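Local coordinates for uncharacterized protein (PDB 3D3Y) that is of unknown function but is related to the M16 peptidases and is predicted to bind a metal ion, at residues Val12-Ile17 against Ile203-Asp208; Ala73-Gly78 against Phe88-Asn93; Asp269-Ala274 against Ile400-Glu405; Leu275-Gly280 against Gln352-Leu357. One frame throughout, in Å; residues are numbered along the deposited sequence.

Contact 1. Residues Val12-Ile17 against Ile203-Asp208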
loop_
_atom_site.group_PDB
_atom_site.type_symbol
_atom_site.label_atom_id
_atom_site.label_comp_id
_atom_site.label_asym_id
_atom_site.label_seq_id
_atom_site.Cartn_x
_atom_site.Cartn_y
_atom_site.Cartn_z
ATOM N N VAL A 12 -3.510 -8.345 20.453
ATOM C CA VAL A 12 -4.732 -7.688 19.980
ATOM C C VAL A 12 -5.008 -6.427 20.795
ATOM O O VAL A 12 -5.385 -6.481 21.978
ATOM C CB VAL A 12 -5.970 -8.641 20.006
ATOM C CG1 VAL A 12 -7.218 -7.916 19.436
ATOM C CG2 VAL A 12 -5.695 -9.920 19.190
ATOM N N ASN A 13 -4.827 -5.291 20.139
ATOM C CA ASN A 13 -4.908 -4.004 20.815
ATOM C C ASN A 13 -5.931 -3.087 20.216
ATOM O O ASN A 13 -6.165 -3.107 19.002
ATOM C CB ASN A 13 -3.528 -3.356 20.820
ATOM C CG ASN A 13 -2.556 -4.139 21.658
ATOM O OD1 ASN A 13 -2.622 -4.083 22.879
ATOM N ND2 ASN A 13 -1.695 -4.933 21.012
ATOM N N LEU A 14 -6.577 -2.315 21.073
ATOM C CA LEU A 14 -7.599 -1.369 20.658
ATOM C C LEU A 14 -7.042 0.034 20.824
ATOM O O LEU A 14 -6.381 0.349 21.837
ATOM C CB LEU A 14 -8.880 -1.548 21.494
ATOM C CG LEU A 14 -10.023 -0.507 21.401
ATOM C CD1 LEU A 14 -10.632 -0.398 19.986
ATOM C CD2 LEU A 14 -11.106 -0.838 22.400
ATOM N N HIS A 15 -7.311 0.883 19.842
ATOM C CA HIS A 15 -6.832 2.266 19.866
ATOM C C HIS A 15 -7.995 3.172 19.547
ATOM O O HIS A 15 -8.585 3.084 18.457
ATOM C CB HIS A 15 -5.703 2.487 18.838
ATOM C CG HIS A 15 -4.673 1.402 18.839
ATOM N ND1 HIS A 15 -3.590 1.407 19.687
ATOM C CD2 HIS A 15 -4.573 0.266 18.114
ATOM C CE1 HIS A 15 -2.861 0.322 19.482
ATOM N NE2 HIS A 15 -3.434 -0.387 18.529
ATOM N N VAL A 16 -8.334 4.029 20.495
ATOM C CA VAL A 16 -9.459 4.941 20.361
ATOM C C VAL A 16 -8.905 6.357 20.168
ATOM O O VAL A 16 -8.109 6.829 20.989
ATOM C CB VAL A 16 -10.361 4.877 21.620
ATOM C CG1 VAL A 16 -11.500 5.914 21.540
ATOM C CG2 VAL A 16 -10.905 3.442 21.840
ATOM N N ILE A 17 -9.309 7.003 19.069
ATOM C CA ILE A 17 -8.866 8.347 18.713
ATOM C C ILE A 17 -10.083 9.283 18.763
ATOM O O ILE A 17 -10.848 9.398 17.778
ATOM C CB ILE A 17 -8.126 8.426 17.327
ATOM C CG1 ILE A 17 -6.941 7.452 17.249
ATOM C CG2 ILE A 17 -7.548 9.849 17.099
ATOM C CD1 ILE A 17 -7.287 6.096 16.822
ATOM N N ILE A 203 -7.073 -2.480 16.307
ATOM C CA ILE A 203 -8.411 -1.982 16.019
ATOM C C ILE A 203 -8.383 -0.522 16.351
ATOM O O ILE A 203 -7.913 -0.123 17.449
ATOM C CB ILE A 203 -9.470 -2.697 16.879
ATOM C CG1 ILE A 203 -9.444 -4.194 16.569
ATOM C CG2 ILE A 203 -10.860 -2.096 16.617
ATOM C CD1 ILE A 203 -10.348 -5.039 17.469
ATOM N N PHE A 204 -8.825 0.276 15.388
ATOM C CA PHE A 204 -8.861 1.726 15.533
ATOM C C PHE A 204 -10.282 2.255 15.426
ATOM O O PHE A 204 -11.080 1.801 14.580
ATOM C CB PHE A 204 -7.995 2.381 14.456
ATOM C CG PHE A 204 -6.533 2.169 14.662
ATOM C CD1 PHE A 204 -5.744 3.178 15.191
ATOM C CD2 PHE A 204 -5.935 0.946 14.330
ATOM C CE1 PHE A 204 -4.388 2.976 15.400
ATOM C CE2 PHE A 204 -4.577 0.751 14.535
ATOM C CZ PHE A 204 -3.809 1.756 15.058
ATOM N N VAL A 205 -10.589 3.221 16.287
ATOM C CA VAL A 205 -11.858 3.908 16.253
ATOM C C VAL A 205 -11.557 5.391 16.300
ATOM O O VAL A 205 -10.968 5.882 17.270
ATOM C CB VAL A 205 -12.777 3.510 17.455
ATOM C CG1 VAL A 205 -14.111 4.235 17.338
ATOM C CG2 VAL A 205 -12.982 2.008 17.462
ATOM N N LEU A 206 -11.949 6.092 15.238
ATOM C CA LEU A 206 -11.735 7.524 15.110
ATOM C C LEU A 206 -13.088 8.212 14.998
ATOM O O LEU A 206 -13.855 7.973 14.027
ATOM C CB LEU A 206 -10.866 7.835 13.878
ATOM C CG LEU A 206 -10.816 9.308 13.435
ATOM C CD1 LEU A 206 -9.810 10.038 14.269
ATOM C CD2 LEU A 206 -10.447 9.423 11.989
ATOM N N GLY A 207 -13.386 9.071 15.969
ATOM C CA GLY A 207 -14.661 9.801 15.950
ATOM C C GLY A 207 -14.982 10.361 17.326
ATOM O O GLY A 207 -14.138 10.279 18.248
ATOM N N ASP A 208 -16.188 10.922 17.470
ATOM C CA ASP A 208 -16.626 11.483 18.745
ATOM C C ASP A 208 -17.117 10.339 19.605
ATOM O O ASP A 208 -18.313 10.091 19.723
ATOM C CB ASP A 208 -17.725 12.532 18.534
ATOM C CG ASP A 208 -18.123 13.254 19.829
ATOM O OD1 ASP A 208 -17.508 13.035 20.897
ATOM O OD2 ASP A 208 -19.054 14.070 19.761
#

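Contact 2. Residues Ala73-Gly78 against Phe88-Asn93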
loop_
_atom_site.group_PDB
_atom_site.type_symbol
_atom_site.label_atom_id
_atom_site.label_comp_id
_atom_site.label_asym_id
_atom_site.label_seq_id
_atom_site.Cartn_x
_atom_site.Cartn_y
_atom_site.Cartn_z
ATOM N N ALA A 73 -24.438 2.186 6.779
ATOM C CA ALA A 73 -23.000 2.050 7.018
ATOM C C ALA A 73 -22.251 1.693 5.743
ATOM O O ALA A 73 -22.801 1.015 4.894
ATOM C CB ALA A 73 -22.759 0.950 8.077
ATOM N N SER A 74 -21.000 2.148 5.611
ATOM C CA SER A 74 -20.106 1.676 4.568
ATOM C C SER A 74 -19.227 0.604 5.199
ATOM O O SER A 74 -18.806 0.723 6.383
ATOM C CB SER A 74 -19.199 2.792 4.064
ATOM O OG SER A 74 -19.967 3.734 3.333
ATOM N N PHE A 75 -18.935 -0.416 4.408
ATOM C CA PHE A 75 -18.157 -1.569 4.852
ATOM C C PHE A 75 -17.286 -2.089 3.715
ATOM O O PHE A 75 -17.750 -2.236 2.575
ATOM C CB PHE A 75 -19.106 -2.659 5.349
ATOM C CG PHE A 75 -18.463 -4.025 5.499
ATOM C CD1 PHE A 75 -17.480 -4.248 6.445
ATOM C CD2 PHE A 75 -18.854 -5.073 4.679
ATOM C CE1 PHE A 75 -16.890 -5.514 6.599
ATOM C CE2 PHE A 75 -18.282 -6.346 4.813
ATOM C CZ PHE A 75 -17.300 -6.566 5.781
ATOM N N GLY A 76 -16.018 -2.391 4.008
ATOM C CA GLY A 76 -15.189 -3.009 2.968
ATOM C C GLY A 76 -14.024 -3.735 3.587
ATOM O O GLY A 76 -13.639 -3.455 4.730
ATOM N N ILE A 77 -13.469 -4.684 2.840
ATOM C CA ILE A 77 -12.247 -5.382 3.218
ATOM C C ILE A 77 -11.293 -5.366 2.012
ATOM O O ILE A 77 -11.716 -5.618 0.848
ATOM C CB ILE A 77 -12.530 -6.847 3.675
ATOM C CG1 ILE A 77 -13.672 -6.908 4.705
ATOM C CG2 ILE A 77 -11.268 -7.507 4.276
ATOM C CD1 ILE A 77 -13.934 -8.378 5.255
ATOM N N GLY A 78 -10.022 -5.063 2.275
ATOM C CA GLY A 78 -8.986 -5.204 1.231
ATOM C C GLY A 78 -7.623 -5.530 1.861
ATOM O O GLY A 78 -7.533 -5.774 3.051
ATOM N N PHE A 88 -4.233 -6.906 6.192
ATOM C CA PHE A 88 -5.591 -7.322 5.817
ATOM C C PHE A 88 -6.490 -6.375 6.603
ATOM O O PHE A 88 -6.439 -6.339 7.832
ATOM C CB PHE A 88 -5.792 -8.771 6.211
ATOM C CG PHE A 88 -7.152 -9.343 5.901
ATOM C CD1 PHE A 88 -7.305 -10.236 4.834
ATOM C CD2 PHE A 88 -8.264 -9.068 6.723
ATOM C CE1 PHE A 88 -8.542 -10.838 4.583
ATOM C CE2 PHE A 88 -9.525 -9.648 6.474
ATOM C CZ PHE A 88 -9.666 -10.535 5.381
ATOM N N ASN A 89 -7.282 -5.588 5.879
ATOM C CA ASN A 89 -7.895 -4.374 6.434
ATOM C C ASN A 89 -9.411 -4.386 6.343
ATOM O O ASN A 89 -9.959 -4.355 5.242
ATOM C CB ASN A 89 -7.414 -3.166 5.613
ATOM C CG ASN A 89 -5.902 -3.120 5.443
ATOM O OD1 ASN A 89 -5.175 -3.146 6.423
ATOM N ND2 ASN A 89 -5.430 -3.033 4.193
ATOM N N ILE A 90 -10.089 -4.395 7.484
ATOM C CA ILE A 90 -11.557 -4.359 7.480
ATOM C C ILE A 90 -11.932 -2.974 7.949
ATOM O O ILE A 90 -11.525 -2.538 9.034
ATOM C CB ILE A 90 -12.149 -5.400 8.443
ATOM C CG1 ILE A 90 -11.715 -6.819 8.029
ATOM C CG2 ILE A 90 -13.685 -5.288 8.520
ATOM C CD1 ILE A 90 -12.035 -7.871 9.125
ATOM N N SER A 91 -12.690 -2.276 7.108
ATOM C CA SER A 91 -13.031 -0.875 7.363
ATOM C C SER A 91 -14.540 -0.721 7.436
ATOM O O SER A 91 -15.269 -1.387 6.677
ATOM C CB SER A 91 -12.517 -0.021 6.192
ATOM O OG SER A 91 -11.088 -0.096 6.116
HETATM N N MSE A 92 -14.987 0.201 8.300
HETATM C CA MSE A 92 -16.379 0.598 8.397
HETATM C C MSE A 92 -16.464 2.083 8.687
HETATM O O MSE A 92 -15.613 2.645 9.404
HETATM C CB MSE A 92 -17.085 -0.114 9.541
HETATM C CG MSE A 92 -17.524 -1.499 9.273
HETATM SE SE MSE A 92 -18.610 -2.168 10.759
HETATM C CE MSE A 92 -20.366 -1.596 10.305
ATOM N N ASN A 93 -17.508 2.702 8.148
ATOM C CA ASN A 93 -17.881 4.101 8.432
ATOM C C ASN A 93 -19.360 4.051 8.862
ATOM O O ASN A 93 -20.200 3.433 8.181
ATOM C CB ASN A 93 -17.678 4.961 7.173
ATOM C CG ASN A 93 -17.703 6.486 7.445
ATOM O OD1 ASN A 93 -18.139 7.274 6.576
ATOM N ND2 ASN A 93 -17.210 6.909 8.607
#

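Contact 3. Residues Asp269-Ala274 against Ile400-Glu405. With EDO (1,2-ethanediol), chain H.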
loop_
_atom_site.group_PDB
_atom_site.type_symbol
_atom_site.label_atom_id
_atom_site.label_comp_id
_atom_site.label_asym_id
_atom_site.label_seq_id
_atom_site.Cartn_x
_atom_site.Cartn_y
_atom_site.Cartn_z
ATOM N N ASP A 269 14.426 8.118 8.376
ATOM C CA ASP A 269 15.898 8.244 8.215
ATOM C C ASP A 269 16.312 9.702 8.016
ATOM O O ASP A 269 15.523 10.526 7.584
ATOM C CB ASP A 269 16.387 7.464 6.992
ATOM C CG ASP A 269 16.621 5.978 7.271
ATOM O OD1 ASP A 269 16.481 5.559 8.432
ATOM O OD2 ASP A 269 16.921 5.223 6.300
ATOM N N SER A 270 17.581 9.985 8.287
ATOM C CA SER A 270 18.181 11.295 8.088
ATOM C C SER A 270 17.879 11.965 6.734
ATOM O O SER A 270 17.488 13.138 6.718
ATOM C CB SER A 270 19.686 11.184 8.315
ATOM O OG SER A 270 19.916 10.731 9.663
ATOM N N TYR A 271 18.041 11.216 5.637
ATOM C CA TYR A 271 17.801 11.710 4.284
ATOM C C TYR A 271 16.395 11.485 3.728
ATOM O O TYR A 271 16.152 11.684 2.518
ATOM C CB TYR A 271 18.881 11.203 3.313
ATOM C CG TYR A 271 20.209 11.924 3.557
ATOM C CD1 TYR A 271 20.467 13.171 2.968
ATOM C CD2 TYR A 271 21.177 11.389 4.420
ATOM C CE1 TYR A 271 21.673 13.872 3.205
ATOM C CE2 TYR A 271 22.385 12.081 4.666
ATOM C CZ TYR A 271 22.613 13.324 4.049
ATOM O OH TYR A 271 23.789 14.021 4.272
ATOM N N TYR A 272 15.463 11.117 4.603
ATOM C CA TYR A 272 14.059 10.922 4.175
ATOM C C TYR A 272 13.510 12.141 3.437
ATOM O O TYR A 272 12.960 12.011 2.343
ATOM C CB TYR A 272 13.166 10.562 5.361
ATOM C CG TYR A 272 11.696 10.397 4.968
ATOM C CD1 TYR A 272 11.228 9.209 4.406
ATOM C CD2 TYR A 272 10.796 11.449 5.136
ATOM C CE1 TYR A 272 9.848 9.063 4.036
ATOM C CE2 TYR A 272 9.446 11.332 4.774
ATOM C CZ TYR A 272 8.987 10.142 4.212
ATOM O OH TYR A 272 7.654 10.065 3.914
ATOM N N PHE A 273 13.597 13.331 4.039
ATOM C CA PHE A 273 13.026 14.528 3.394
ATOM C C PHE A 273 13.786 14.949 2.129
ATOM O O PHE A 273 13.168 15.287 1.099
ATOM C CB PHE A 273 12.893 15.694 4.407
ATOM C CG PHE A 273 11.808 15.461 5.392
ATOM C CD1 PHE A 273 10.493 15.838 5.096
ATOM C CD2 PHE A 273 12.072 14.789 6.596
ATOM C CE1 PHE A 273 9.461 15.571 5.980
ATOM C CE2 PHE A 273 11.040 14.511 7.491
ATOM C CZ PHE A 273 9.747 14.907 7.187
ATOM N N ALA A 274 15.121 14.904 2.207
ATOM C CA ALA A 274 15.986 15.125 1.030
ATOM C C ALA A 274 15.582 14.218 -0.151
ATOM O O ALA A 274 15.614 14.628 -1.304
ATOM C CB ALA A 274 17.466 14.873 1.418
ATOM N N ILE A 400 20.507 21.899 -1.424
ATOM C CA ILE A 400 21.063 21.254 -2.610
ATOM C C ILE A 400 22.096 20.189 -2.247
ATOM O O ILE A 400 22.033 19.092 -2.806
ATOM C CB ILE A 400 21.588 22.280 -3.634
ATOM C CG1 ILE A 400 20.390 22.919 -4.355
ATOM C CG2 ILE A 400 22.535 21.635 -4.672
ATOM C CD1 ILE A 400 20.779 24.179 -5.199
ATOM N N PRO A 401 23.042 20.502 -1.321
ATOM C CA PRO A 401 24.012 19.482 -0.891
ATOM C C PRO A 401 23.344 18.195 -0.376
ATOM O O PRO A 401 23.838 17.093 -0.663
ATOM C CB PRO A 401 24.850 20.208 0.185
ATOM C CG PRO A 401 24.805 21.671 -0.255
ATOM C CD PRO A 401 23.346 21.817 -0.726
ATOM N N GLU A 402 22.206 18.314 0.308
ATOM C CA GLU A 402 21.474 17.113 0.739
ATOM C C GLU A 402 20.901 16.320 -0.424
ATOM O O GLU A 402 20.926 15.064 -0.407
ATOM C CB GLU A 402 20.346 17.456 1.697
ATOM C CG GLU A 402 20.850 17.917 3.106
ATOM C CD GLU A 402 19.705 18.447 3.973
ATOM O OE1 GLU A 402 18.672 18.880 3.389
ATOM O OE2 GLU A 402 19.822 18.436 5.223
ATOM N N ILE A 403 20.398 17.045 -1.425
ATOM C CA ILE A 403 19.864 16.424 -2.646
ATOM C C ILE A 403 20.961 15.706 -3.427
ATOM O O ILE A 403 20.724 14.580 -3.957
ATOM C CB ILE A 403 19.146 17.485 -3.533
ATOM C CG1 ILE A 403 17.970 18.141 -2.769
ATOM C CG2 ILE A 403 18.698 16.855 -4.890
ATOM C CD1 ILE A 403 17.494 19.473 -3.303
ATOM N N GLN A 404 22.139 16.342 -3.517
ATOM C CA GLN A 404 23.304 15.772 -4.196
ATOM C C GLN A 404 23.741 14.489 -3.495
ATOM O O GLN A 404 24.093 13.487 -4.152
ATOM C CB GLN A 404 24.507 16.742 -4.184
ATOM C CG GLN A 404 24.360 18.028 -4.973
ATOM C CD GLN A 404 25.592 18.910 -4.841
ATOM O OE1 GLN A 404 25.603 19.858 -4.041
ATOM N NE2 GLN A 404 26.633 18.608 -5.607
ATOM N N GLU A 405 23.741 14.523 -2.159
ATOM C CA GLU A 405 24.067 13.302 -1.389
ATOM C C GLU A 405 23.072 12.124 -1.644
ATOM O O GLU A 405 23.499 10.977 -1.819
ATOM C CB GLU A 405 24.205 13.627 0.112
ATOM C CG GLU A 405 24.517 12.446 1.021
ATOM C CD GLU A 405 25.834 11.755 0.671
ATOM O OE1 GLU A 405 26.754 12.423 0.121
ATOM O OE2 GLU A 405 25.937 10.531 0.956
HETATM C C1 EDO H . 20.590 7.116 8.371
HETATM O O1 EDO H . 21.296 8.063 7.572
HETATM C C2 EDO H . 19.548 7.912 9.113
HETATM O O2 EDO H . 18.740 7.057 9.899
#

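Contact 4. Residues Leu275-Gly280 against Gln352-Leu357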
loop_
_atom_site.group_PDB
_atom_site.type_symbol
_atom_site.label_atom_id
_atom_site.label_comp_id
_atom_site.label_asym_id
_atom_site.label_seq_id
_atom_site.Cartn_x
_atom_site.Cartn_y
_atom_site.Cartn_z
ATOM N N LEU A 275 15.200 12.986 0.160
ATOM C CA LEU A 275 14.790 12.025 -0.895
ATOM C C LEU A 275 13.453 12.434 -1.518
ATOM O O LEU A 275 13.267 12.363 -2.742
ATOM C CB LEU A 275 14.728 10.603 -0.333
ATOM C CG LEU A 275 14.107 9.540 -1.256
ATOM C CD1 LEU A 275 15.072 9.293 -2.419
ATOM C CD2 LEU A 275 13.885 8.243 -0.444
ATOM N N GLN A 276 12.541 12.928 -0.675
ATOM C CA GLN A 276 11.255 13.434 -1.157
ATOM C C GLN A 276 11.508 14.502 -2.248
ATOM O O GLN A 276 10.911 14.471 -3.321
ATOM C CB GLN A 276 10.458 14.028 0.014
ATOM C CG GLN A 276 10.032 13.021 1.095
ATOM C CD GLN A 276 8.982 12.048 0.574
ATOM O OE1 GLN A 276 8.232 12.362 -0.366
ATOM N NE2 GLN A 276 8.930 10.863 1.161
ATOM N N VAL A 277 12.417 15.419 -1.949
ATOM C CA VAL A 277 12.722 16.521 -2.837
ATOM C C VAL A 277 13.517 16.016 -4.032
ATOM O O VAL A 277 13.196 16.380 -5.170
ATOM C CB VAL A 277 13.436 17.693 -2.092
ATOM C CG1 VAL A 277 13.823 18.839 -3.075
ATOM C CG2 VAL A 277 12.540 18.228 -0.958
ATOM N N PHE A 278 14.522 15.163 -3.791
ATOM C CA PHE A 278 15.303 14.609 -4.913
ATOM C C PHE A 278 14.371 13.967 -5.938
ATOM O O PHE A 278 14.497 14.200 -7.152
ATOM C CB PHE A 278 16.322 13.568 -4.448
ATOM C CG PHE A 278 16.825 12.713 -5.581
ATOM C CD1 PHE A 278 17.899 13.144 -6.384
ATOM C CD2 PHE A 278 16.204 11.499 -5.877
ATOM C CE1 PHE A 278 18.350 12.361 -7.470
ATOM C CE2 PHE A 278 16.640 10.717 -6.959
ATOM C CZ PHE A 278 17.733 11.143 -7.747
ATOM N N ASN A 279 13.417 13.177 -5.439
ATOM C CA ASN A 279 12.500 12.457 -6.309
ATOM C C ASN A 279 11.688 13.400 -7.157
ATOM O O ASN A 279 11.513 13.162 -8.368
ATOM C CB ASN A 279 11.561 11.511 -5.546
ATOM C CG ASN A 279 10.618 10.782 -6.496
ATOM O OD1 ASN A 279 9.380 10.967 -6.447
ATOM N ND2 ASN A 279 11.200 9.994 -7.393
ATOM N N GLY A 280 11.198 14.478 -6.537
ATOM C CA GLY A 280 10.438 15.485 -7.262
ATOM C C GLY A 280 11.237 16.142 -8.373
ATOM O O GLY A 280 10.694 16.390 -9.446
ATOM N N GLN A 352 9.577 24.736 -6.814
ATOM C CA GLN A 352 8.379 24.068 -7.312
ATOM C C GLN A 352 8.170 22.690 -6.704
ATOM O O GLN A 352 7.055 22.322 -6.388
ATOM C CB GLN A 352 8.401 23.937 -8.837
ATOM C CG GLN A 352 7.968 25.180 -9.552
ATOM C CD GLN A 352 7.583 24.851 -10.978
ATOM O OE1 GLN A 352 8.421 24.926 -11.876
ATOM N NE2 GLN A 352 6.329 24.416 -11.188
ATOM N N THR A 353 9.252 21.936 -6.529
ATOM C CA THR A 353 9.163 20.614 -5.888
ATOM C C THR A 353 8.672 20.740 -4.443
ATOM O O THR A 353 7.752 20.028 -4.050
ATOM C CB THR A 353 10.506 19.879 -5.956
ATOM O OG1 THR A 353 10.861 19.727 -7.338
ATOM C CG2 THR A 353 10.437 18.520 -5.255
ATOM N N LYS A 354 9.263 21.656 -3.666
ATOM C CA LYS A 354 8.829 21.862 -2.270
ATOM C C LYS A 354 7.337 22.283 -2.172
ATOM O O LYS A 354 6.582 21.729 -1.370
ATOM C CB LYS A 354 9.739 22.842 -1.534
ATOM C CG LYS A 354 11.209 22.360 -1.369
ATOM C CD LYS A 354 12.062 23.410 -0.673
ATOM C CE LYS A 354 13.412 22.817 -0.280
ATOM N NZ LYS A 354 14.323 23.810 0.369
ATOM N N ALA A 355 6.915 23.217 -3.030
ATOM C CA ALA A 355 5.515 23.686 -3.059
ATOM C C ALA A 355 4.534 22.526 -3.297
ATOM O O ALA A 355 3.541 22.368 -2.570
ATOM C CB ALA A 355 5.338 24.782 -4.154
HETATM N N MSE A 356 4.848 21.684 -4.281
HETATM C CA MSE A 356 3.949 20.585 -4.640
HETATM C C MSE A 356 3.937 19.498 -3.565
HETATM O O MSE A 356 2.897 18.946 -3.270
HETATM C CB MSE A 356 4.277 20.016 -6.032
HETATM C CG MSE A 356 3.835 20.984 -7.152
HETATM SE SE MSE A 356 4.255 20.335 -8.921
HETATM C CE MSE A 356 2.781 19.057 -9.087
ATOM N N LEU A 357 5.091 19.214 -2.968
ATOM C CA LEU A 357 5.114 18.278 -1.843
ATOM C C LEU A 357 4.285 18.818 -0.673
ATOM O O LEU A 357 3.443 18.092 -0.128
ATOM C CB LEU A 357 6.552 17.949 -1.398
ATOM C CG LEU A 357 7.341 17.044 -2.352
ATOM C CD1 LEU A 357 8.833 17.061 -2.016
ATOM C CD2 LEU A 357 6.822 15.588 -2.382
#

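Contact 1. Residues Val12-Ile17 against Ile203-Asp208
The imidazole of H15 overlaps the ring of F204 in an offset stack, the ring centroids 4.5 Å apart and the planes 26° from parallel. The pair lies across two neighbouring parallel strands, 12-18 and 200-207, in the mixed sheet of the N-terminal half of this M16-family fold. H15 has CG anti to its carbonyl carbon (chi1 -45°), which lays CD2 over one face of F204, nearer the rim than the middle, with H15 CD2 3.5 Å from F204 CZ. CB of H15 sits over the same ring as a CH-pi donor, while NE2 turns to D202, whose hydrogen bond through OD1 would help to fix the rotation of the imidazole. I17 continues this face: its CD1 reaches the edge of the F204 ring, close to the ring plane, and its CG2 packs on L206 CD1 at 3.6 Å. Helix 368-380 covers the F204 and L206 side chains. On the other face L14 CD1 bridges I203 CG2 and V205 CG2, under helix 211-219. Between the faces run five backbone hydrogen bonds in parallel register: N13 O takes I203 N, H15 bonds I203 and V205, and I17 bonds V205 and G207. The straightest joins I17 N to V205 O, 2.7 Å long with an angle of 173° at the hydrogen.

Contact 2. Residues Ala73-Gly78 against Phe88-Asn93
I77 and I90 lie side by side on the helix-covered, apolar face of the hairpin formed by antiparallel strands 74-82 and 85-95. With CG2 of I77 anti to its backbone N, that methyl group meets both I90 CG1 (3.8 Å) and F88 CE2 (3.5 Å). F75 extends the apolar row: the edge of its ring takes I90 CG2 at CE1 (3.7 Å) and the CG of selenomethionine M92 at CD1 (3.9 Å). Helices 40-52 and 105-118 pack over this face, F112 meeting the F75 ring edge to face. The opposite face is far looser. G76 and G78 bring no side chains to it, and S74 faces N93 with only a CB-to-CB approach of 4.1 Å, on a side where S74 is exposed. The polar ends here turn to strand 24-34 instead, N89 OD1 to R30 and N93 ND2 to T24. Six backbone hydrogen bonds join the strands, two in each of the pairs S74-N93, G76-S91 and G78-N89; S91 N to G76 O is nearly straight at 177°. The chemistry is thus divided: main-chain bonds set the register of this edge strand, while apolar packing, joined by the bond from I77 N to E51, ties the hairpin to its helices.

Contact 3. Residues Asp269-Ala274 against Ile400-Glu405
The backbones of A274 and I403 approach to 5.5 Å between CA atoms where the start of helix 272-284 meets residues 400-405, the first turn and a half of helix 400-409. A type I turn from D269 to Y272, closed by Y272 N bonding D269 O at 3.0 Å, leads into the first helix and leaves Y271 at the N-cap position. Y271 and A274 carry the first segment's share of the contact. In Y271, CG stands anti to the carbonyl carbon (chi1 -73°), which sends the ring across to the second helix, where it crosses the side chain of E405 at about a right angle. E405 CG comes obliquely to the phenol at 3.7 Å from Y271 CZ, and E402 CB approaches Y271 CE1 at 4.1 Å. Both glutamates therefore offer their aliphatic portions to the ring. Their carboxylates have other partners: OE2 of E405 makes a salt bridge to R409, and OE1 of E402 accepts from T399 N. Beside the tyrosine, A274 CB lies 3.9 Å from E402 CB. A 1,2-ethanediol, probably from the crystallisation liquor, is weakly hydrogen-bonded to D269. V406 extends the seam along helix 400-409 by meeting both Y271 and A274, while I403 packs against V277, F278 and I281 of helix 272-284.

Contact 4. Residues Leu275-Gly280 against Gln352-Leu357
L357 reaches from helix 347-364 onto helix 272-284, the two segments crossing at 114° with their axes 9.2 Å apart. Its CB and CG have no partner in the other segment within 4.2 Å and serve to carry the methyl groups across, CG being anti to the carbonyl carbon (chi1 -73°). CD1 settles on the backbone of Q276, 3.6 Å from Q276 O, and also meets Q276 CB and V277 CG2, each at 4.0 Å. CD2 comes nearest to Q276 OE1, at 4.1 Å. One turn earlier, T353 lies at the nearest CA approach, to G280, which, having no side chain, lets the CA atoms come to 5.5 Å. The CG2 methyl of T353 lies 3.5 Å from V277 O and 3.6 Å from G280 CA. V277 CG1 flanks the same methyl group. T353 OG1 is directed elsewhere, bonded to E349 O of its own helix and to H287 NE2. K354 brushes V277 with its aliphatic CG, while its NZ is held by the carbonyl oxygens of N396 and V398. No hydrogen bond links the two segments, so their association rests on methyl groups laid against helix backbone and against one another, and the polar ends of T353 and K354 are satisfied by other partners.

How the contacts relate
From the N terminus, strand 12-18 is the first element used, but its partner 200-207 comes only after some 185 residues; contact 1 thus closes a long loop of helices and strands. Within that loop contact 2 forms a local hairpin at the far edge of the same sheet, about 14 Å from contact 1 between centres. The chain then passes to the second half, where helix 272-284 serves both remaining contacts. Contact 4 closes against helix 347-364 and lies within the wider loop that contact 3 completes at helix 400-409. These two touch, I403 CD1 meeting V277 CG1 at 3.7 Å, whereas about 18 Å or more separates their nearest atoms from contacts 1 and 2.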